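Local coordinates for Alpha/beta hydrolase fold protein (Ochrobactrum, PDB 4G9E), which hydrolyses the lactone ring of N-acyl homoserine lactones, the signals of bacterial quorum sensing, and holds N-butanoyl-L-homoserine in its pocket, at residues A[14-19]-A[63-68]; A[107-112]-A[198-203]; A[120-125]-A[260-265]. One frame throughout, in Å; residues are numbered along the deposited sequence.

In the fold
An alpha/beta hydrolase shows how contacts distant in sequence tie loops and helices to one central sheet. Near the N terminus, interaction 1 closes a loop of 43 residues, binding strand 13-19 to the loop that follows strand 52-57. The chain has finished this contact before interactions 2 and 3 begin, and these two cross. Residues 107-112, on helix 103-111, pair with the start of helix 200-206, while 120-125, on the next strand, 120-124, meets helix 255-270 near the C terminus. Interactions 2 and 3 touch where Leu121 CD2 packs on Gly108, Ile109 and Ile112. Interactions 1 and 3 reach the same sheet on opposite sides of the chain's centre, their own centres about 24 Å apart.

Interaction 1 of 3, residues A[14-19]-A[63-68]; sequences RIAVRE and GKSTDA
The guanidinium of Arg14 carries the CG2 methyl of Thr66 over one face, 3.3 Å above its plane and displaced toward the rim. At NE the same group forms a salt bridge with Glu7 of the adjoining strand, and a water meets it weakly there; that water donates a firmer bond to Lys64 O, at 2.8 Å. Arg14 reaches this place with CG anti to its own amide nitrogen (chi1 -165°) and a bend at chi3. Two hydrogen bonds join the same residues closer to the backbone. Thr66 N gives a hydrogen bond of 3.0 Å to Arg14 O, in the carbonyl plane, and Thr66 OG1 accepts from Arg14 N at 3.0 Å. With chi1 at 61°, OG1 can do this while also donating to Asp67 O. One residue along, Ser65 OG receives Ala16 N at 2.9 Å, a nearly straight bond of 162°, and is bonded to Asp58 O as well, so a buried hydroxyl is used twice. Ala16 CB rests on Lys64 CB at 3.8 Å. The loop thus continues the hydrogen bonding of strand 13-19 beyond strand 52-57, in the antiparallel N-terminal part of the mixed eight-stranded sheet of the alpha/beta hydrolase fold.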
# COMPACT_ATOMS: atom_id res chain seq x y z
N ARG A 14 -7.99 -5.83 -16.66
CA ARG A 14 -9.01 -4.83 -16.36
C ARG A 14 -8.90 -4.47 -14.89
O ARG A 14 -9.07 -5.31 -14.02
CB ARG A 14 -10.39 -5.38 -16.69
CG ARG A 14 -11.47 -4.30 -16.75
CD ARG A 14 -12.82 -4.88 -17.12
NE ARG A 14 -13.32 -5.79 -16.09
CZ ARG A 14 -13.48 -7.10 -16.26
NH1 ARG A 14 -13.20 -7.66 -17.43
NH2 ARG A 14 -13.94 -7.84 -15.27
N ILE A 15 -8.59 -3.20 -14.62
CA ILE A 15 -8.36 -2.76 -13.26
C ILE A 15 -9.51 -1.92 -12.73
O ILE A 15 -9.94 -0.94 -13.35
CB ILE A 15 -7.01 -2.02 -13.13
CG1 ILE A 15 -5.86 -3.00 -13.39
CG2 ILE A 15 -6.87 -1.38 -11.75
CD1 ILE A 15 -4.49 -2.37 -13.36
N ALA A 16 -10.03 -2.33 -11.58
CA ALA A 16 -11.11 -1.61 -10.92
C ALA A 16 -10.55 -0.40 -10.18
O ALA A 16 -9.51 -0.49 -9.53
CB ALA A 16 -11.82 -2.54 -9.95
N VAL A 17 -11.26 0.73 -10.28
CA VAL A 17 -10.83 1.98 -9.65
C VAL A 17 -12.00 2.62 -8.91
O VAL A 17 -13.08 2.77 -9.45
CB VAL A 17 -10.33 2.98 -10.71
CG1 VAL A 17 -9.88 4.27 -10.04
CG2 VAL A 17 -9.19 2.38 -11.53
N ARG A 18 -11.76 2.99 -7.65
CA ARG A 18 -12.73 3.75 -6.87
C ARG A 18 -12.18 5.14 -6.68
O ARG A 18 -11.01 5.30 -6.35
CB ARG A 18 -12.91 3.12 -5.49
CG ARG A 18 -13.46 1.73 -5.52
CD ARG A 18 -13.25 1.03 -4.18
NE ARG A 18 -13.47 -0.40 -4.33
CZ ARG A 18 -12.56 -1.24 -4.83
NH1 ARG A 18 -11.37 -0.79 -5.22
NH2 ARG A 18 -12.85 -2.53 -4.94
N GLU A 19 -13.03 6.15 -6.85
CA GLU A 19 -12.60 7.53 -6.63
C GLU A 19 -13.63 8.28 -5.81
O GLU A 19 -14.84 8.16 -6.04
CB GLU A 19 -12.41 8.27 -7.95
CG GLU A 19 -11.37 7.68 -8.87
CD GLU A 19 -11.13 8.50 -10.11
OE1 GLU A 19 -10.97 9.73 -9.99
OE2 GLU A 19 -11.12 7.93 -11.22
N GLY A 63 -9.36 -8.08 -5.55
CA GLY A 63 -10.61 -7.35 -5.55
C GLY A 63 -11.43 -7.56 -6.80
O GLY A 63 -11.66 -8.70 -7.23
N LYS A 64 -11.91 -6.48 -7.36
CA LYS A 64 -12.76 -6.48 -8.53
C LYS A 64 -11.95 -6.37 -9.85
O LYS A 64 -12.51 -6.29 -10.89
CB LYS A 64 -13.80 -5.36 -8.45
CG LYS A 64 -14.72 -5.58 -7.27
CD LYS A 64 -15.98 -4.78 -7.26
CE LYS A 64 -16.72 -5.10 -5.98
NZ LYS A 64 -17.36 -6.42 -6.03
N SER A 65 -10.63 -6.33 -9.77
CA SER A 65 -9.81 -6.38 -10.97
C SER A 65 -9.76 -7.81 -11.47
O SER A 65 -10.00 -8.75 -10.72
CB SER A 65 -8.40 -5.88 -10.66
OG SER A 65 -8.43 -4.48 -10.47
N THR A 66 -9.44 -7.98 -12.75
CA THR A 66 -9.23 -9.32 -13.28
C THR A 66 -7.89 -9.84 -12.82
O THR A 66 -7.02 -9.08 -12.37
CB THR A 66 -9.27 -9.36 -14.83
OG1 THR A 66 -8.23 -8.53 -15.37
CG2 THR A 66 -10.62 -8.89 -15.36
N ASP A 67 -7.71 -11.15 -12.92
CA ASP A 67 -6.37 -11.70 -12.79
C ASP A 67 -5.49 -11.07 -13.86
O ASP A 67 -5.98 -10.55 -14.87
CB ASP A 67 -6.39 -13.22 -12.92
CG ASP A 67 -7.05 -13.90 -11.72
OD1 ASP A 67 -7.27 -13.23 -10.69
OD2 ASP A 67 -7.32 -15.12 -11.82
N ALA A 68 -4.18 -11.08 -13.64
CA ALA A 68 -3.24 -10.52 -14.60
C ALA A 68 -3.30 -11.26 -15.93
O ALA A 68 -3.39 -12.48 -15.96
CB ALA A 68 -1.84 -10.57 -14.04
O HOH W 1 -12.24 -5.01 -13.39

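Interaction 2 of 3, residues A[107-112]-A[198-203]; sequences IGIEMI and GNQRDI
Ile109 and Ile203 bring their CG2 methyls together at 3.7 Å, packing helix 103-111, which follows the probable nucleophile elbow of this alpha/beta hydrolase, against the first turn of helix 200-206. This is the close part of the contact: the same Ile109 methyl also lies 3.8 Å from Gln200 CG, the two side chains crossing at about a right angle. Toward the partly exposed Ile112 the packing eases, its CD1 reaching Ile203 CG2 at 4.0 Å. On the polar flank the bonds are long. Glu110 turns its carboxylate across by a bend at chi2 (-65°), and OE1 accepts from Gly198 N at 3.3 Å. Its OE2 takes Gln200 NE2 on the anti lone pair, also at 3.3 Å, with carboxylate and amide planes 60° apart. The amide of Gln200 is held from its other end too, OE1 bonding to His106 ND1. With an alanine at this position, Glu110 OE2 and His106 ND1 would probably each lose this partner, and the Ile109 methyl would be less well covered. Ahead of the helix, Asn199 is the N-cap, its OD1 accepting from Asp202 N at 3.1 Å.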
# COMPACT_ATOMS: atom_id res chain seq x y z
N ILE A 107 5.17 -1.38 -3.16
CA ILE A 107 4.82 -0.94 -4.50
C ILE A 107 5.09 0.56 -4.66
O ILE A 107 5.69 1.01 -5.64
CB ILE A 107 3.36 -1.28 -4.84
CG1 ILE A 107 3.17 -2.81 -4.85
CG2 ILE A 107 2.92 -0.63 -6.15
CD1 ILE A 107 1.73 -3.24 -4.86
N GLY A 108 4.67 1.35 -3.67
CA GLY A 108 4.92 2.78 -3.69
C GLY A 108 6.40 3.13 -3.78
O GLY A 108 6.79 4.05 -4.49
N ILE A 109 7.22 2.38 -3.06
CA ILE A 109 8.67 2.57 -3.13
C ILE A 109 9.18 2.31 -4.56
O ILE A 109 9.98 3.07 -5.09
CB ILE A 109 9.41 1.69 -2.09
CG1 ILE A 109 9.05 2.13 -0.66
CG2 ILE A 109 10.92 1.74 -2.32
CD1 ILE A 109 9.52 1.16 0.41
N GLU A 110 8.70 1.23 -5.18
CA GLU A 110 9.07 0.95 -6.56
C GLU A 110 8.49 1.98 -7.54
O GLU A 110 9.01 2.15 -8.64
CB GLU A 110 8.71 -0.48 -6.95
CG GLU A 110 9.36 -1.57 -6.08
CD GLU A 110 10.88 -1.62 -6.20
OE1 GLU A 110 11.43 -1.16 -7.22
OE2 GLU A 110 11.53 -2.13 -5.26
N MET A 111 7.44 2.70 -7.14
CA MET A 111 6.89 3.75 -7.99
C MET A 111 7.73 5.01 -8.00
O MET A 111 7.57 5.83 -8.90
CB MET A 111 5.45 4.11 -7.60
CG MET A 111 4.43 3.08 -8.01
SD MET A 111 2.75 3.57 -7.58
CE MET A 111 2.44 4.87 -8.77
N ILE A 112 8.60 5.19 -7.02
CA ILE A 112 9.37 6.43 -6.96
C ILE A 112 10.11 6.67 -8.27
O ILE A 112 10.11 7.78 -8.80
CB ILE A 112 10.31 6.46 -5.74
CG1 ILE A 112 9.50 6.50 -4.44
CG2 ILE A 112 11.28 7.64 -5.81
CD1 ILE A 112 10.32 6.32 -3.19
N GLY A 198 14.10 -2.97 -7.64
CA GLY A 198 15.08 -2.08 -7.05
C GLY A 198 15.23 -2.30 -5.56
O GLY A 198 14.24 -2.51 -4.86
N ASN A 199 16.46 -2.23 -5.07
CA ASN A 199 16.77 -2.39 -3.65
C ASN A 199 16.08 -1.28 -2.86
O ASN A 199 16.40 -0.09 -3.00
CB ASN A 199 18.30 -2.33 -3.48
CG ASN A 199 18.74 -2.48 -2.04
OD1 ASN A 199 18.14 -1.92 -1.13
ND2 ASN A 199 19.81 -3.23 -1.84
N GLN A 200 15.11 -1.66 -2.03
CA GLN A 200 14.24 -0.68 -1.39
C GLN A 200 14.93 0.10 -0.28
O GLN A 200 14.58 1.25 -0.01
CB GLN A 200 12.98 -1.36 -0.86
CG GLN A 200 12.11 -1.85 -2.01
CD GLN A 200 10.97 -2.72 -1.55
OE1 GLN A 200 10.58 -2.69 -0.39
NE2 GLN A 200 10.43 -3.52 -2.47
N ARG A 201 15.90 -0.52 0.36
CA ARG A 201 16.70 0.19 1.35
C ARG A 201 17.41 1.37 0.70
O ARG A 201 17.35 2.49 1.20
CB ARG A 201 17.71 -0.75 2.00
CG ARG A 201 18.63 -0.07 2.98
CD ARG A 201 19.77 -0.99 3.34
NE ARG A 201 20.55 -1.31 2.15
CZ ARG A 201 21.15 -2.48 1.94
NH1 ARG A 201 21.07 -3.44 2.84
NH2 ARG A 201 21.83 -2.68 0.82
N ASP A 202 18.06 1.10 -0.42
CA ASP A 202 18.79 2.16 -1.10
C ASP A 202 17.84 3.20 -1.70
O ASP A 202 18.12 4.40 -1.65
CB ASP A 202 19.70 1.59 -2.19
CG ASP A 202 20.79 0.69 -1.64
OD1 ASP A 202 21.02 0.70 -0.41
OD2 ASP A 202 21.42 -0.03 -2.43
N ILE A 203 16.72 2.76 -2.25
CA ILE A 203 15.77 3.69 -2.84
C ILE A 203 15.29 4.71 -1.81
O ILE A 203 15.29 5.91 -2.08
CB ILE A 203 14.57 2.98 -3.47
CG1 ILE A 203 15.01 2.27 -4.75
CG2 ILE A 203 13.47 3.97 -3.79
CD1 ILE A 203 14.01 1.24 -5.24

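Interaction 3 of 3, residues A[120-125]-A[260-265]; sequences GLMITG and AYLARF
Met122 runs from its strand to the helix 260-265 and touches the helix through CB, SD and CE. Its CB lies against the Phe265 ring, 3.9 Å from CE2. With CG anti to the backbone nitrogen (chi1 177°) and chi2 extended as well, the chain extends toward the helix, bringing SD to 4.1 Å from Leu262 CD1. A turn at chi3 (-74°) then lays the CE methyl on the helix itself, 3.7 Å from Phe265 CB and 3.8 Å from Tyr261 O, with Leu262 CA close by. Phe265 comes the other way, the two side chains sliding past each other in opposite directions. The ring meets the strand at its edge: CZ stands 3.6 Å from Leu121 N, which lies in the ring plane. Gly120 makes room for it, since a CB there would fall only 2.8 Å from CZ. Packing alone joins the two segments; outside them, Trp236 meets the Phe265 ring edge-to-face. Strand and helix run nearly antiparallel, their axes 10.2 Å apart. Helix 255-270 covers this face of strand 120-124, which lies between strands 97-101 and 211-216, while Leu121 points away from it, toward helix 103-111 on the other face.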
# COMPACT_ATOMS: atom_id res chain seq x y z
N GLY A 120 4.60 12.94 -2.59
CA GLY A 120 5.02 12.37 -1.33
C GLY A 120 4.59 10.93 -1.30
O GLY A 120 3.70 10.54 -2.06
N LEU A 121 5.21 10.14 -0.42
CA LEU A 121 4.85 8.74 -0.23
C LEU A 121 4.70 8.47 1.25
O LEU A 121 5.63 8.74 2.01
CB LEU A 121 5.96 7.84 -0.79
CG LEU A 121 5.84 6.34 -0.49
CD1 LEU A 121 4.62 5.76 -1.18
CD2 LEU A 121 7.09 5.62 -0.96
N MET A 122 3.54 7.96 1.67
CA MET A 122 3.36 7.48 3.04
C MET A 122 3.27 5.96 3.00
O MET A 122 2.52 5.42 2.20
CB MET A 122 2.10 8.07 3.68
CG MET A 122 1.86 7.53 5.10
SD MET A 122 0.41 8.21 5.93
CE MET A 122 1.03 9.84 6.32
N ILE A 123 4.04 5.31 3.87
CA ILE A 123 4.04 3.85 3.95
C ILE A 123 3.65 3.38 5.35
O ILE A 123 4.18 3.87 6.36
CB ILE A 123 5.39 3.25 3.50
CG1 ILE A 123 6.56 3.79 4.33
CG2 ILE A 123 5.61 3.51 2.01
CD1 ILE A 123 7.91 3.11 4.03
N THR A 124 2.72 2.44 5.38
CA THR A 124 2.17 1.89 6.60
C THR A 124 2.19 0.38 6.48
O THR A 124 1.69 -0.17 5.49
CB THR A 124 0.72 2.37 6.79
OG1 THR A 124 0.72 3.77 7.09
CG2 THR A 124 -0.00 1.60 7.90
N GLY A 125 2.77 -0.30 7.46
CA GLY A 125 2.88 -1.74 7.41
C GLY A 125 3.99 -2.23 6.50
O GLY A 125 3.98 -3.37 6.07
N ALA A 260 -5.42 12.01 10.90
CA ALA A 260 -4.68 13.20 11.30
C ALA A 260 -3.31 13.23 10.61
O ALA A 260 -2.90 14.25 10.06
CB ALA A 260 -4.53 13.27 12.81
N TYR A 261 -2.61 12.10 10.64
CA TYR A 261 -1.33 12.02 9.95
C TYR A 261 -1.47 12.16 8.44
O TYR A 261 -0.73 12.91 7.81
CB TYR A 261 -0.62 10.70 10.26
CG TYR A 261 -0.08 10.59 11.66
CD1 TYR A 261 1.06 11.29 12.04
CD2 TYR A 261 -0.70 9.78 12.60
CE1 TYR A 261 1.56 11.19 13.33
CE2 TYR A 261 -0.20 9.67 13.88
CZ TYR A 261 0.93 10.38 14.24
OH TYR A 261 1.42 10.28 15.51
N LEU A 262 -2.41 11.42 7.85
CA LEU A 262 -2.55 11.43 6.40
C LEU A 262 -2.94 12.82 5.90
O LEU A 262 -2.38 13.30 4.93
CB LEU A 262 -3.56 10.37 5.97
CG LEU A 262 -3.82 10.29 4.46
CD1 LEU A 262 -2.52 10.06 3.68
CD2 LEU A 262 -4.85 9.21 4.16
N ALA A 263 -3.92 13.45 6.55
CA ALA A 263 -4.34 14.78 6.15
C ALA A 263 -3.19 15.79 6.25
O ALA A 263 -3.01 16.63 5.37
CB ALA A 263 -5.52 15.25 6.99
N ARG A 264 -2.43 15.72 7.34
CA ARG A 264 -1.33 16.65 7.54
C ARG A 264 -0.26 16.44 6.47
O ARG A 264 0.28 17.39 5.93
CB ARG A 264 -0.75 16.55 8.95
CG ARG A 264 0.20 17.67 9.29
CD ARG A 264 0.51 17.70 10.78
NE ARG A 264 1.28 16.57 11.28
CZ ARG A 264 0.82 15.65 12.13
NH1 ARG A 264 1.62 14.70 12.57
NH2 ARG A 264 -0.44 15.68 12.54
N PHE A 265 0.02 15.18 6.17
CA PHE A 265 1.00 14.85 5.14
C PHE A 265 0.55 15.36 3.77
O PHE A 265 1.34 15.96 3.04
CB PHE A 265 1.23 13.34 5.11
CG PHE A 265 2.32 12.91 4.18
CD1 PHE A 265 3.61 13.38 4.35
CD2 PHE A 265 2.06 12.02 3.14
CE1 PHE A 265 4.63 12.98 3.49
CE2 PHE A 265 3.08 11.62 2.28
CZ PHE A 265 4.36 12.09 2.47